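PDB 4PSM: ssDNA binding protein from Pyrococcus furiosus, which probably binds single-stranded DNA, which it is thought to entrap in a tunnel system formed between its subunits. Local coordinates for residues Ser13-Lys18 and Lys45-Lys50; Val19-Phe24 and His104-Phe109. All coordinates share one frame; numbering follows the deposited sequence.

Interaction 1. Residues Ser13-Lys18 and Lys45-Lys50; sequences SGYANK and KIIFEK
Tyr15 reaches Ile47 and Phe48 because its CG sits between the backbone N and the carbonyl carbon (chi1 82°), which sends the ring across to helix 33-53. On that helix Ile47 has its CG2 methyl anti to the backbone N, and this branch does the touching: it lies 3.3 Å from CE1 of Tyr15 and 3.6 Å from CD1 of the same ring. The two side chains run antiparallel, and the methyl is nearer to the CD1-CE1 side of the ring than to CZ. Phe48 runs at about a right angle to Tyr15. Its CB packs 4.0 Å from CZ of Tyr15; the 2.9 Å between that CB and Tyr15 OH is tight, perhaps too short to be exact at this resolution. The backbone N of Phe48 is 3.3 Å from Tyr15 OH, but the angle is too poor for a hydrogen bond; the hydroxyl is instead bonded to the backbone O of Asn44, one turn back on the same helix. Replacing Tyr15 with alanine removes the ring and hydroxyl, which is likely to leave Asn44 O without this donor and to open a gap beside the Ile47 methyl. Tyr15, just after the N-cap residue Gly14, lies in the first turn of helix 15-26; the contact joins it to the later part of helix 33-53, and both Tyr15 and Ile47 also pack on Ile64 of strand 61-71.

Interaction 2. Residues Val19-Phe24 and His104-Phe109; sequences VRRVLF and HMEKMF
The guanidinium of Arg21 meets the carboxylate of Glu106 at its edge: OE2 lies only 7° out of the guanidinium plane, and CD of Glu106 is in that plane too. The carboxylate is turned 56° against the guanidinium, and NH1 comes to OE2 from above the carboxylate plane, 58° out of it. One oxygen takes both bonds. Arg21 NH1 donates to Glu106 OE2 at 3.0 Å with little bending, whereas Arg21 NH2 reaches the same OE2 at 3.5 Å in a weak bond. The salt bridge is therefore lopsided, without the paired, coplanar geometry of a two-oxygen fork. Glu106 stretches out straight from CG to its carboxylate, and Arg21 bends at its third torsion; the nearest CA atoms, those of Arg21 and Glu106, remain 12.3 Å apart. NE of Arg21 is bonded to the backbone O of Glu140 of the second subunit, whose Tyr141 packs on the same side chain. With charge pairing as the sole link between the two segments, the long helix 93-141 is tied here to helix 15-26 by a polar bridge, and the buried positive charge of Arg21 is probably offset in part by Glu106.

Helix 15-26 is common to both contacts: its first turn carries Tyr15, the touching residue on the 13-18 side of interaction 1, and the next residues, 19-24, enter interaction 2. The centres lie about 13 Å apart, and the two touch through CD1 of Ile47 and CG2 of Val19, 4.2 Å apart. Along the chain the segments alternate, with 45-50 falling between 19-24 and 104-109. Interaction 1 thus packs two helices beside the three-stranded antiparallel sheet, whereas interaction 2 joins that region to the long helix 93-141, almost all of it in a predicted coiled coil. Other subunits touch both segment pairs, more extensively the second, so helices 15-26 and 93-141 both take part in packing the four-chain assembly.

Interaction 1. Residues Ser13-Lys18 and Lys45-Lys50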
loop_
_atom_site.group_PDB
_atom_site.type_symbol
_atom_site.label_atom_id
_atom_site.label_comp_id
_atom_site.label_asym_id
_atom_site.label_seq_id
_atom_site.Cartn_x
_atom_site.Cartn_y
_atom_site.Cartn_z
ATOM N N SER A 13 6.524 11.570 36.723
ATOM C CA SER A 13 5.236 11.098 36.215
ATOM C C SER A 13 5.388 10.137 35.032
ATOM O O SER A 13 4.623 9.194 34.893
ATOM C CB SER A 13 4.376 12.293 35.792
ATOM O OG SER A 13 5.037 13.061 34.798
ATOM N N GLY A 14 6.378 10.385 34.184
ATOM C CA GLY A 14 6.601 9.555 33.023
ATOM C C GLY A 14 7.914 8.798 33.017
ATOM O O GLY A 14 8.508 8.591 31.960
ATOM N N TYR A 15 8.376 8.371 34.187
ATOM C CA TYR A 15 9.638 7.640 34.257
ATOM C C TYR A 15 9.458 6.257 33.627
ATOM O O TYR A 15 10.313 5.774 32.895
ATOM C CB TYR A 15 10.136 7.504 35.712
ATOM C CG TYR A 15 9.472 6.369 36.468
ATOM C CD1 TYR A 15 9.995 5.089 36.426
ATOM C CD2 TYR A 15 8.298 6.573 37.187
ATOM C CE1 TYR A 15 9.377 4.042 37.085
ATOM C CE2 TYR A 15 7.681 5.536 37.855
ATOM C CZ TYR A 15 8.230 4.270 37.799
ATOM O OH TYR A 15 7.620 3.230 38.458
ATOM N N ALA A 16 8.333 5.619 33.918
ATOM C CA ALA A 16 8.160 4.222 33.552
ATOM C C ALA A 16 8.128 4.038 32.024
ATOM O O ALA A 16 8.789 3.152 31.485
ATOM C CB ALA A 16 6.923 3.651 34.223
ATOM N N ASN A 17 7.390 4.894 31.324
ATOM C CA ASN A 17 7.422 4.877 29.865
ATOM C C ASN A 17 8.826 5.128 29.314
ATOM O O ASN A 17 9.239 4.513 28.329
ATOM C CB ASN A 17 6.439 5.899 29.272
ATOM C CG ASN A 17 4.992 5.444 29.354
ATOM O OD1 ASN A 17 4.700 4.250 29.319
ATOM N ND2 ASN A 17 4.075 6.402 29.457
ATOM N N LYS A 18 9.563 6.035 29.947
ATOM C CA LYS A 18 10.883 6.384 29.450
ATOM C C LYS A 18 11.844 5.213 29.595
ATOM O O LYS A 18 12.657 4.939 28.707
ATOM C CB LYS A 18 11.432 7.620 30.166
ATOM C CG LYS A 18 12.760 8.096 29.596
ATOM C CD LYS A 18 12.606 8.520 28.137
ATOM C CE LYS A 18 13.844 9.244 27.621
ATOM N NZ LYS A 18 14.120 10.499 28.381
ATOM N N LYS A 45 8.409 -1.370 38.606
ATOM C CA LYS A 45 7.741 -1.728 39.851
ATOM C C LYS A 45 8.644 -1.340 41.024
ATOM O O LYS A 45 8.216 -0.688 41.969
ATOM C CB LYS A 45 7.448 -3.227 39.874
ATOM C CG LYS A 45 6.009 -3.603 39.562
ATOM C CD LYS A 45 5.179 -3.716 40.841
ATOM C CE LYS A 45 5.681 -4.842 41.743
ATOM N NZ LYS A 45 4.878 -4.980 42.992
ATOM N N ILE A 46 9.906 -1.739 40.934
ATOM C CA ILE A 46 10.900 -1.458 41.946
ATOM C C ILE A 46 11.142 0.043 42.062
ATOM O O ILE A 46 11.131 0.605 43.156
ATOM C CB ILE A 46 12.215 -2.178 41.615
ATOM C CG1 ILE A 46 12.033 -3.693 41.743
ATOM C CG2 ILE A 46 13.342 -1.677 42.501
ATOM C CD1 ILE A 46 13.207 -4.506 41.221
ATOM N N ILE A 47 11.346 0.690 40.923
ATOM C CA ILE A 47 11.606 2.120 40.900
ATOM C C ILE A 47 10.487 2.879 41.604
ATOM O O ILE A 47 10.732 3.757 42.431
ATOM C CB ILE A 47 11.767 2.620 39.456
ATOM C CG1 ILE A 47 13.060 2.067 38.851
ATOM C CG2 ILE A 47 11.764 4.132 39.404
ATOM C CD1 ILE A 47 13.248 2.435 37.402
ATOM N N PHE A 48 9.251 2.516 41.294
ATOM C CA PHE A 48 8.104 3.217 41.842
ATOM C C PHE A 48 8.012 3.080 43.351
ATOM O O PHE A 48 7.547 3.992 44.027
ATOM C CB PHE A 48 6.810 2.718 41.212
ATOM C CG PHE A 48 5.588 3.419 41.719
ATOM C CD1 PHE A 48 5.145 4.579 41.112
ATOM C CD2 PHE A 48 4.888 2.929 42.809
ATOM C CE1 PHE A 48 4.015 5.231 41.569
ATOM C CE2 PHE A 48 3.760 3.582 43.279
ATOM C CZ PHE A 48 3.319 4.731 42.649
ATOM N N GLU A 49 8.428 1.928 43.870
ATOM C CA GLU A 49 8.470 1.729 45.311
ATOM C C GLU A 49 9.473 2.701 45.925
ATOM O O GLU A 49 9.166 3.379 46.893
ATOM C CB GLU A 49 8.839 0.285 45.649
ATOM C CG GLU A 49 7.788 -0.737 45.235
ATOM C CD GLU A 49 8.251 -2.169 45.433
ATOM O OE1 GLU A 49 9.478 -2.407 45.425
ATOM O OE2 GLU A 49 7.387 -3.056 45.597
ATOM N N LYS A 50 10.660 2.774 45.334
ATOM C CA LYS A 50 11.702 3.672 45.791
ATOM C C LYS A 50 11.298 5.137 45.669
ATOM O O LYS A 50 11.546 5.922 46.579
ATOM C CB LYS A 50 13.010 3.397 45.051
ATOM C CG LYS A 50 13.452 1.944 45.147
ATOM C CD LYS A 50 14.962 1.800 45.091
ATOM C CE LYS A 50 15.387 0.459 45.674
ATOM N NZ LYS A 50 16.859 0.360 45.856
#

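Interaction 2. Residues Val19-Phe24 and His104-Phe109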
loop_
_atom_site.group_PDB
_atom_site.type_symbol
_atom_site.label_atom_id
_atom_site.label_comp_id
_atom_site.label_asym_id
_atom_site.label_seq_id
_atom_site.Cartn_x
_atom_site.Cartn_y
_atom_site.Cartn_z
ATOM N N VAL A 19 11.751 4.526 30.726
ATOM C CA VAL A 19 12.566 3.353 30.957
ATOM C C VAL A 19 12.322 2.348 29.831
ATOM O O VAL A 19 13.260 1.880 29.187
ATOM C CB VAL A 19 12.253 2.722 32.331
ATOM C CG1 VAL A 19 12.827 1.316 32.428
ATOM C CG2 VAL A 19 12.790 3.598 33.435
ATOM N N ARG A 20 11.054 2.044 29.583
ATOM C CA ARG A 20 10.698 1.043 28.589
ATOM C C ARG A 20 11.184 1.447 27.198
ATOM O O ARG A 20 11.687 0.620 26.440
ATOM C CB ARG A 20 9.193 0.809 28.576
ATOM C CG ARG A 20 8.787 -0.514 27.907
ATOM C CD ARG A 20 7.267 -0.649 27.822
ATOM N NE ARG A 20 6.711 0.309 26.865
ATOM C CZ ARG A 20 5.418 0.411 26.574
ATOM N NH1 ARG A 20 4.540 -0.383 27.169
ATOM N NH2 ARG A 20 5.002 1.310 25.687
ATOM N N ARG A 21 11.051 2.729 26.876
ATOM C CA ARG A 21 11.489 3.235 25.583
ATOM C C ARG A 21 12.980 3.046 25.374
ATOM O O ARG A 21 13.411 2.556 24.329
ATOM C CB ARG A 21 11.079 4.689 25.407
ATOM C CG ARG A 21 9.584 4.847 25.228
ATOM C CD ARG A 21 9.149 6.278 25.396
ATOM N NE ARG A 21 9.983 7.196 24.635
ATOM C CZ ARG A 21 9.870 8.514 24.716
ATOM N NH1 ARG A 21 8.960 9.031 25.527
ATOM N NH2 ARG A 21 10.656 9.306 23.995
ATOM N N VAL A 22 13.761 3.418 26.384
ATOM C CA VAL A 22 15.211 3.298 26.311
ATOM C C VAL A 22 15.605 1.834 26.208
ATOM O O VAL A 22 16.471 1.462 25.417
ATOM C CB VAL A 22 15.877 3.930 27.543
ATOM C CG1 VAL A 22 17.404 3.815 27.452
ATOM C CG2 VAL A 22 15.453 5.376 27.652
ATOM N N LEU A 23 14.958 1.007 27.020
ATOM C CA LEU A 23 15.191 -0.427 26.995
ATOM C C LEU A 23 14.934 -1.037 25.599
ATOM O O LEU A 23 15.752 -1.807 25.090
ATOM C CB LEU A 23 14.339 -1.105 28.065
ATOM C CG LEU A 23 14.690 -2.554 28.397
ATOM C CD1 LEU A 23 16.185 -2.697 28.628
ATOM C CD2 LEU A 23 13.909 -3.015 29.608
ATOM N N PHE A 24 13.813 -0.680 24.975
ATOM C CA PHE A 24 13.533 -1.154 23.615
ATOM C C PHE A 24 14.640 -0.775 22.643
ATOM O O PHE A 24 15.032 -1.573 21.791
ATOM C CB PHE A 24 12.211 -0.604 23.084
ATOM C CG PHE A 24 11.036 -1.468 23.381
ATOM C CD1 PHE A 24 10.896 -2.702 22.762
ATOM C CD2 PHE A 24 10.058 -1.048 24.260
ATOM C CE1 PHE A 24 9.815 -3.509 23.038
ATOM C CE2 PHE A 24 8.957 -1.857 24.533
ATOM C CZ PHE A 24 8.841 -3.086 23.920
ATOM N N HIS A 104 4.523 16.846 27.628
ATOM C CA HIS A 104 3.355 17.316 26.895
ATOM C C HIS A 104 3.527 17.135 25.391
ATOM O O HIS A 104 2.610 16.683 24.708
ATOM C CB HIS A 104 3.068 18.787 27.222
ATOM C CG HIS A 104 1.640 19.062 27.578
ATOM N ND1 HIS A 104 1.258 20.130 28.361
ATOM C CD2 HIS A 104 0.499 18.403 27.257
ATOM C CE1 HIS A 104 -0.056 20.118 28.508
ATOM N NE2 HIS A 104 -0.538 19.081 27.849
HETATM N N MSE A 105 4.700 17.491 24.877
HETATM C CA MSE A 105 4.971 17.332 23.457
HETATM C C MSE A 105 4.839 15.865 23.062
HETATM O O MSE A 105 4.455 15.538 21.932
HETATM C CB MSE A 105 6.360 17.864 23.079
HETATM C CG MSE A 105 6.635 17.808 21.572
HETATM SE SE MSE A 105 7.706 19.284 20.860
HETATM C CE MSE A 105 7.149 19.185 18.981
ATOM N N GLU A 106 5.144 14.987 24.010
ATOM C CA GLU A 106 5.088 13.551 23.778
ATOM C C GLU A 106 3.667 13.025 23.748
ATOM O O GLU A 106 3.370 12.102 23.000
ATOM C CB GLU A 106 5.876 12.813 24.850
ATOM C CG GLU A 106 7.357 13.116 24.832
ATOM C CD GLU A 106 8.117 12.266 25.821
ATOM O OE1 GLU A 106 7.490 11.797 26.800
ATOM O OE2 GLU A 106 9.330 12.052 25.610
ATOM N N LYS A 107 2.793 13.597 24.568
ATOM C CA LYS A 107 1.404 13.169 24.562
ATOM C C LYS A 107 0.774 13.523 23.209
ATOM O O LYS A 107 0.002 12.745 22.639
ATOM C CB LYS A 107 0.638 13.794 25.729
ATOM C CG LYS A 107 -0.798 13.301 25.875
ATOM C CD LYS A 107 -1.587 14.093 26.918
ATOM C CE LYS A 107 -1.021 13.913 28.319
ATOM N NZ LYS A 107 -1.907 14.528 29.347
HETATM N N MSE A 108 1.134 14.693 22.686
HETATM C CA MSE A 108 0.633 15.133 21.390
HETATM C C MSE A 108 1.190 14.273 20.261
HETATM O O MSE A 108 0.481 13.923 19.320
HETATM C CB MSE A 108 0.981 16.603 21.143
HETATM C CG MSE A 108 0.236 17.586 22.036
HETATM SE SE MSE A 108 0.531 19.438 21.491
HETATM C CE MSE A 108 2.479 19.455 21.504
ATOM N N PHE A 109 2.468 13.933 20.357
ATOM C CA PHE A 109 3.105 13.140 19.321
ATOM C C PHE A 109 2.476 11.759 19.221
ATOM O O PHE A 109 2.447 11.147 18.151
ATOM C CB PHE A 109 4.604 13.014 19.576
ATOM C CG PHE A 109 5.284 12.048 18.663
ATOM C CD1 PHE A 109 5.530 12.382 17.338
ATOM C CD2 PHE A 109 5.664 10.797 19.118
ATOM C CE1 PHE A 109 6.148 11.485 16.482
ATOM C CE2 PHE A 109 6.292 9.900 18.268
ATOM C CZ PHE A 109 6.525 10.239 16.944
#